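Particle-associated lyase (Acinetobacter bacteriophage AP22, PDB 4Y9V) is a trimeric phage tailspike that binds the capsular polysaccharide of Acinetobacter baumannii and probably depolymerises it as a lyase. Local coordinates at residues Val494-Pro508 against Val543-Asn555. Numbering follows the deposited sequence. Where two conformers were deposited one is given.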
loop_
_atom_site.group_PDB
_atom_site.type_symbol
_atom_site.label_atom_id
_atom_site.label_comp_id
_atom_site.label_asym_id
_atom_site.label_seq_id
_atom_site.Cartn_x
_atom_site.Cartn_y
_atom_site.Cartn_z
ATOM N N VAL A 494 2.647 -12.840 -17.263
ATOM C CA VAL A 494 1.252 -12.526 -17.493
ATOM C C VAL A 494 0.508 -13.862 -17.607
ATOM O O VAL A 494 1.122 -14.877 -17.948
ATOM C CB VAL A 494 1.038 -11.685 -18.777
ATOM C CG1 VAL A 494 1.834 -10.389 -18.707
ATOM C CG2 VAL A 494 1.364 -12.455 -20.050
ATOM N N VAL A 495 -0.810 -13.809 -17.376
ATOM C CA VAL A 495 -1.671 -14.978 -17.399
ATOM C C VAL A 495 -2.914 -14.674 -18.235
ATOM O O VAL A 495 -3.730 -13.844 -17.852
ATOM C CB VAL A 495 -2.055 -15.416 -15.960
ATOM C CG1 VAL A 495 -2.822 -16.736 -16.022
ATOM C CG2 VAL A 495 -0.845 -15.499 -15.031
ATOM N N ASN A 496 -3.110 -15.319 -19.397
ATOM C CA ASN A 496 -4.417 -15.328 -20.064
ATOM C C ASN A 496 -5.138 -16.591 -19.578
ATOM O O ASN A 496 -4.704 -17.709 -19.851
ATOM C CB ASN A 496 -4.295 -15.340 -21.578
ATOM C CG ASN A 496 -4.048 -13.947 -22.105
ATOM O OD1 ASN A 496 -5.130 -13.208 -22.283
ATOM N ND2 ASN A 496 -2.901 -13.519 -22.309
ATOM N N THR A 497 -6.234 -16.404 -18.845
ATOM C CA THR A 497 -6.914 -17.530 -18.235
ATOM C C THR A 497 -7.743 -18.353 -19.219
ATOM O O THR A 497 -8.091 -19.493 -18.881
ATOM C CB THR A 497 -7.745 -17.082 -17.033
ATOM O OG1 THR A 497 -8.828 -16.304 -17.555
ATOM C CG2 THR A 497 -6.913 -16.329 -16.022
ATOM N N LYS A 498 -8.062 -17.830 -20.379
ATOM C CA LYS A 498 -8.920 -18.516 -21.340
ATOM C C LYS A 498 -8.099 -19.232 -22.389
ATOM O O LYS A 498 -7.143 -18.681 -22.943
ATOM C CB LYS A 498 -9.858 -17.532 -22.026
ATOM C CG LYS A 498 -10.826 -16.807 -21.114
ATOM C CD LYS A 498 -11.905 -17.725 -20.536
ATOM C CE LYS A 498 -12.859 -17.005 -19.616
ATOM N NZ LYS A 498 -13.511 -15.807 -20.142
ATOM N N ASP A 499 -8.530 -20.452 -22.727
ATOM C CA ASP A 499 -7.791 -21.242 -23.694
ATOM C C ASP A 499 -7.973 -20.774 -25.126
ATOM O O ASP A 499 -7.259 -21.228 -25.999
ATOM C CB ASP A 499 -8.072 -22.724 -23.522
ATOM C CG ASP A 499 -9.468 -23.216 -23.884
ATOM O OD1 ASP A 499 -10.182 -22.475 -24.567
ATOM O OD2 ASP A 499 -9.770 -24.352 -23.440
ATOM N N THR A 500 -8.916 -19.866 -25.389
ATOM C CA THR A 500 -9.093 -19.281 -26.693
ATOM C C THR A 500 -8.191 -18.083 -26.943
ATOM O O THR A 500 -8.070 -17.621 -28.082
ATOM C CB THR A 500 -10.547 -18.853 -26.849
ATOM O OG1 THR A 500 -10.939 -18.043 -25.730
ATOM C CG2 THR A 500 -11.504 -20.046 -26.901
ATOM N N ALA A 501 -7.622 -17.493 -25.863
ATOM C CA ALA A 501 -6.801 -16.298 -26.054
ATOM C C ALA A 501 -5.458 -16.680 -26.654
ATOM O O ALA A 501 -4.823 -17.635 -26.198
ATOM C CB ALA A 501 -6.646 -15.603 -24.704
ATOM N N ASN A 502 -5.024 -15.905 -27.627
ATOM C CA ASN A 502 -3.792 -16.183 -28.385
ATOM C C ASN A 502 -3.069 -14.880 -28.717
ATOM O O ASN A 502 -2.959 -14.542 -29.902
ATOM C CB ASN A 502 -4.164 -16.967 -29.631
ATOM C CG ASN A 502 -3.055 -17.397 -30.544
ATOM O OD1 ASN A 502 -1.918 -17.751 -30.059
ATOM N ND2 ASN A 502 -3.323 -17.427 -31.797
ATOM N N PRO A 503 -2.632 -14.144 -27.700
ATOM C CA PRO A 503 -2.106 -12.804 -27.954
ATOM C C PRO A 503 -0.661 -12.828 -28.329
ATOM O O PRO A 503 0.117 -13.716 -27.958
ATOM C CB PRO A 503 -2.241 -12.157 -26.584
ATOM C CG PRO A 503 -1.950 -13.298 -25.611
ATOM C CD PRO A 503 -2.624 -14.498 -26.298
ATOM N N TYR A 504 -0.217 -11.728 -28.998
ATOM C CA TYR A 504 1.175 -11.369 -28.997
ATOM C C TYR A 504 1.558 -10.821 -27.613
ATOM O O TYR A 504 0.872 -9.965 -27.058
ATOM C CB TYR A 504 1.464 -10.279 -30.031
ATOM C CG TYR A 504 1.416 -10.762 -31.452
ATOM C CD1 TYR A 504 2.557 -11.345 -32.026
ATOM C CD2 TYR A 504 0.264 -10.700 -32.203
ATOM C CE1 TYR A 504 2.531 -11.816 -33.304
ATOM C CE2 TYR A 504 0.235 -11.157 -33.520
ATOM C CZ TYR A 504 1.408 -11.717 -34.041
ATOM O OH TYR A 504 1.342 -12.166 -35.349
ATOM N N LEU A 505 2.713 -11.250 -27.118
ATOM C CA LEU A 505 3.314 -10.600 -25.943
ATOM C C LEU A 505 3.665 -9.161 -26.298
ATOM O O LEU A 505 3.351 -8.216 -25.592
ATOM C CB LEU A 505 4.495 -11.424 -25.475
ATOM C CG LEU A 505 4.123 -12.826 -24.958
ATOM C CD1 LEU A 505 5.329 -13.731 -24.915
ATOM C CD2 LEU A 505 3.489 -12.743 -23.576
ATOM N N ILE A 506 4.362 -9.018 -27.446
ATOM C CA ILE A 506 4.752 -7.729 -28.017
ATOM C C ILE A 506 4.352 -7.783 -29.482
ATOM O O ILE A 506 4.759 -8.710 -30.193
ATOM C CB ILE A 506 6.266 -7.458 -27.850
ATOM C CG1 ILE A 506 6.668 -7.525 -26.383
ATOM C CG2 ILE A 506 6.615 -6.140 -28.508
ATOM C CD1 ILE A 506 8.157 -7.337 -26.164
ATOM N N TYR A 507 3.524 -6.851 -29.926
ATOM C CA TYR A 507 3.056 -6.864 -31.302
ATOM C C TYR A 507 4.188 -6.407 -32.225
ATOM O O TYR A 507 4.793 -5.360 -31.977
ATOM C CB TYR A 507 1.812 -5.972 -31.456
ATOM C CG TYR A 507 1.173 -6.215 -32.787
ATOM C CD1 TYR A 507 0.240 -7.228 -32.915
ATOM C CD2 TYR A 507 1.561 -5.533 -33.942
ATOM C CE1 TYR A 507 -0.361 -7.520 -34.118
ATOM C CE2 TYR A 507 1.018 -5.857 -35.158
ATOM C CZ TYR A 507 0.075 -6.848 -35.247
ATOM O OH TYR A 507 -0.504 -7.122 -36.494
ATOM N N PRO A 508 4.445 -7.151 -33.317
ATOM C CA PRO A 508 5.580 -6.821 -34.198
ATOM C C PRO A 508 5.225 -5.767 -35.238
ATOM O O PRO A 508 4.318 -5.957 -36.024
ATOM C CB PRO A 508 5.851 -8.162 -34.886
ATOM C CG PRO A 508 4.549 -8.862 -34.916
ATOM C CD PRO A 508 3.860 -8.483 -33.625
ATOM N N VAL A 543 4.217 -29.578 -35.796
ATOM C CA VAL A 543 4.467 -28.191 -35.393
ATOM C C VAL A 543 3.573 -27.831 -34.226
ATOM O O VAL A 543 2.386 -28.206 -34.145
ATOM C CB VAL A 543 4.303 -27.249 -36.593
ATOM C CG1 VAL A 543 2.865 -27.130 -37.072
ATOM C CG2 VAL A 543 4.830 -25.854 -36.259
ATOM N N ILE A 544 4.159 -27.096 -33.299
ATOM C CA ILE A 544 3.497 -26.620 -32.091
ATOM C C ILE A 544 3.202 -25.145 -32.243
ATOM O O ILE A 544 4.111 -24.330 -32.471
ATOM C CB ILE A 544 4.382 -26.893 -30.880
ATOM C CG1 ILE A 544 4.706 -28.385 -30.767
ATOM C CG2 ILE A 544 3.761 -26.351 -29.622
ATOM C CD1 ILE A 544 5.631 -28.686 -29.657
ATOM N N ASN A 545 1.919 -24.778 -32.142
ATOM C CA ASN A 545 1.478 -23.413 -32.174
ATOM C C ASN A 545 1.431 -22.854 -30.762
ATOM O O ASN A 545 0.749 -23.372 -29.886
ATOM C CB ASN A 545 0.067 -23.356 -32.756
ATOM C CG ASN A 545 0.131 -23.731 -34.232
ATOM O OD1 ASN A 545 0.752 -23.023 -35.054
ATOM N ND2 ASN A 545 -0.420 -24.866 -34.582
ATOM N N LEU A 546 2.214 -21.816 -30.520
ATOM C CA LEU A 546 2.386 -21.273 -29.189
ATOM C C LEU A 546 1.173 -20.417 -28.790
ATOM O O LEU A 546 0.687 -19.592 -29.553
ATOM C CB LEU A 546 3.636 -20.394 -29.153
ATOM C CG LEU A 546 4.947 -21.120 -29.516
ATOM C CD1 LEU A 546 6.064 -20.099 -29.571
ATOM C CD2 LEU A 546 5.211 -22.291 -28.580
ATOM N N LYS A 547 0.735 -20.588 -27.520
ATOM C CA LYS A 547 -0.369 -19.763 -27.042
ATOM C C LYS A 547 -0.043 -18.289 -27.037
ATOM O O LYS A 547 -0.879 -17.429 -27.435
ATOM C CB LYS A 547 -0.737 -20.216 -25.647
ATOM C CG LYS A 547 -1.781 -19.279 -25.020
ATOM C CD LYS A 547 -2.322 -19.856 -23.727
ATOM C CE LYS A 547 -3.289 -18.948 -23.020
ATOM N NZ LYS A 547 -3.707 -19.500 -21.723
ATOM N N TYR A 548 1.134 -17.955 -26.525
ATOM C CA TYR A 548 1.598 -16.579 -26.496
ATOM C C TYR A 548 2.583 -16.406 -27.643
ATOM O O TYR A 548 3.544 -17.170 -27.782
ATOM C CB TYR A 548 2.258 -16.224 -25.154
ATOM C CG TYR A 548 1.353 -16.453 -23.954
ATOM C CD1 TYR A 548 0.499 -15.473 -23.465
ATOM C CD2 TYR A 548 1.379 -17.672 -23.277
ATOM C CE1 TYR A 548 -0.296 -15.700 -22.364
ATOM C CE2 TYR A 548 0.581 -17.901 -22.169
ATOM C CZ TYR A 548 -0.270 -16.919 -21.707
ATOM O OH TYR A 548 -1.083 -17.104 -20.605
ATOM N N LYS A 549 2.357 -15.407 -28.505
ATOM C CA LYS A 549 3.225 -15.223 -29.653
ATOM C C LYS A 549 4.257 -14.135 -29.358
ATOM O O LYS A 549 4.001 -13.170 -28.679
ATOM C CB LYS A 549 2.356 -14.835 -30.850
ATOM C CG LYS A 549 1.319 -15.894 -31.147
ATOM C CD LYS A 549 0.383 -15.533 -32.267
ATOM C CE LYS A 549 -0.435 -14.384 -31.733
ATOM N NZ LYS A 549 -1.674 -14.220 -32.554
ATOM N N TYR A 550 5.441 -14.379 -29.897
ATOM C CA TYR A 550 6.547 -13.430 -29.726
ATOM C C TYR A 550 6.543 -12.376 -30.845
ATOM O O TYR A 550 5.951 -12.548 -31.896
ATOM C CB TYR A 550 7.877 -14.227 -29.728
ATOM C CG TYR A 550 7.966 -15.184 -28.554
ATOM C CD1 TYR A 550 8.319 -14.721 -27.317
ATOM C CD2 TYR A 550 7.650 -16.529 -28.680
ATOM C CE1 TYR A 550 8.382 -15.554 -26.199
ATOM C CE2 TYR A 550 7.707 -17.379 -27.585
ATOM C CZ TYR A 550 8.048 -16.865 -26.356
ATOM O OH TYR A 550 8.052 -17.762 -25.282
ATOM N N SER A 551 7.314 -11.307 -30.625
ATOM C CA SER A 551 7.472 -10.316 -31.676
ATOM C C SER A 551 8.358 -10.798 -32.811
ATOM O O SER A 551 8.314 -10.241 -33.908
ATOM C CB SER A 551 8.039 -9.006 -31.147
ATOM O OG SER A 551 9.353 -9.246 -30.629
ATOM N N LYS A 552 9.205 -11.790 -32.533
ATOM C CA LYS A 552 10.213 -12.278 -33.461
ATOM C C LYS A 552 10.467 -13.739 -33.038
ATOM O O LYS A 552 10.078 -14.190 -31.978
ATOM C CB LYS A 552 11.448 -11.452 -33.464
ATOM C CG LYS A 552 12.102 -11.470 -32.095
ATOM C CD LYS A 552 13.264 -10.578 -32.444
ATOM C CE LYS A 552 14.058 -10.370 -31.273
ATOM N NZ LYS A 552 15.101 -9.298 -31.561
ATOM N N ALA A 553 11.160 -14.498 -33.901
ATOM C CA ALA A 553 11.438 -15.885 -33.578
ATOM C C ALA A 553 12.134 -15.959 -32.221
ATOM O O ALA A 553 13.169 -15.296 -32.019
ATOM C CB ALA A 553 12.301 -16.495 -34.672
ATOM N N PRO A 554 11.631 -16.789 -31.309
ATOM C CA PRO A 554 12.221 -16.860 -29.983
ATOM C C PRO A 554 13.480 -17.733 -29.961
ATOM O O PRO A 554 13.781 -18.485 -30.895
ATOM C CB PRO A 554 11.113 -17.459 -29.131
ATOM C CG PRO A 554 10.379 -18.364 -30.114
ATOM C CD PRO A 554 10.373 -17.551 -31.393
ATOM N N ASN A 555 14.175 -17.678 -28.842
ATOM C CA ASN A 555 15.151 -18.718 -28.525
ATOM C C ASN A 555 14.372 -20.019 -28.253
ATOM O O ASN A 555 13.287 -19.969 -27.658
ATOM C CB ASN A 555 15.943 -18.341 -27.285
ATOM C CG ASN A 555 16.601 -17.009 -27.353
ATOM O OD1 ASN A 555 17.111 -16.589 -28.401
ATOM N ND2 ASN A 555 16.626 -16.301 -26.250
#
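Y504 and K549 face each other in a single bridge, and their CA atoms come within 4.4 Å. The two segments run parallel here: K549 N donates to P503 O, nearly straight at 175°, and K549 O accepts from L505 N at 2.8 Å. One residue is thus held by both its backbone groups between P503 and L505 of 494-508. Past it segment 494-508 turns a corner at L505.

K549 then leans over Y504. Bent at chi3 (-68°), its chain sets CE over the centre of the ring, 3.8 Å from the centroid, with NZ off-centre in a cation-pi contact and weakly bonded to N502 O. P508 CD sits over the opposite face of that ring, offset toward the rim, and Y550 O sits at its edge.

The contact joins the last coil of the parallel beta-helix, consistent with the pectin lyase-like family, to the C-terminal region assigned to an Ig-like family. Farther along, two side chains reach back to the strand end at N496. K547, extended throughout, brings NZ to N496 O at 2.8 Å, while Y548 OH accepts from N496 N at 3.0 Å. Both polar ends also bind the C-terminal carboxylate of I625 of the second subunit, so this end of the contact also lies at the subunit interface.

Between these polar grips the packing is apolar. P503 CG lies 3.9 Å from Y548 CD1, and L505 wedges its branches between two tyrosines, CD2 against Y548, and CD1 both near Y548 CB and 3.8 Å from Y550 CE1. The Y550 hydroxyl continues to M522 O on strand 518-531.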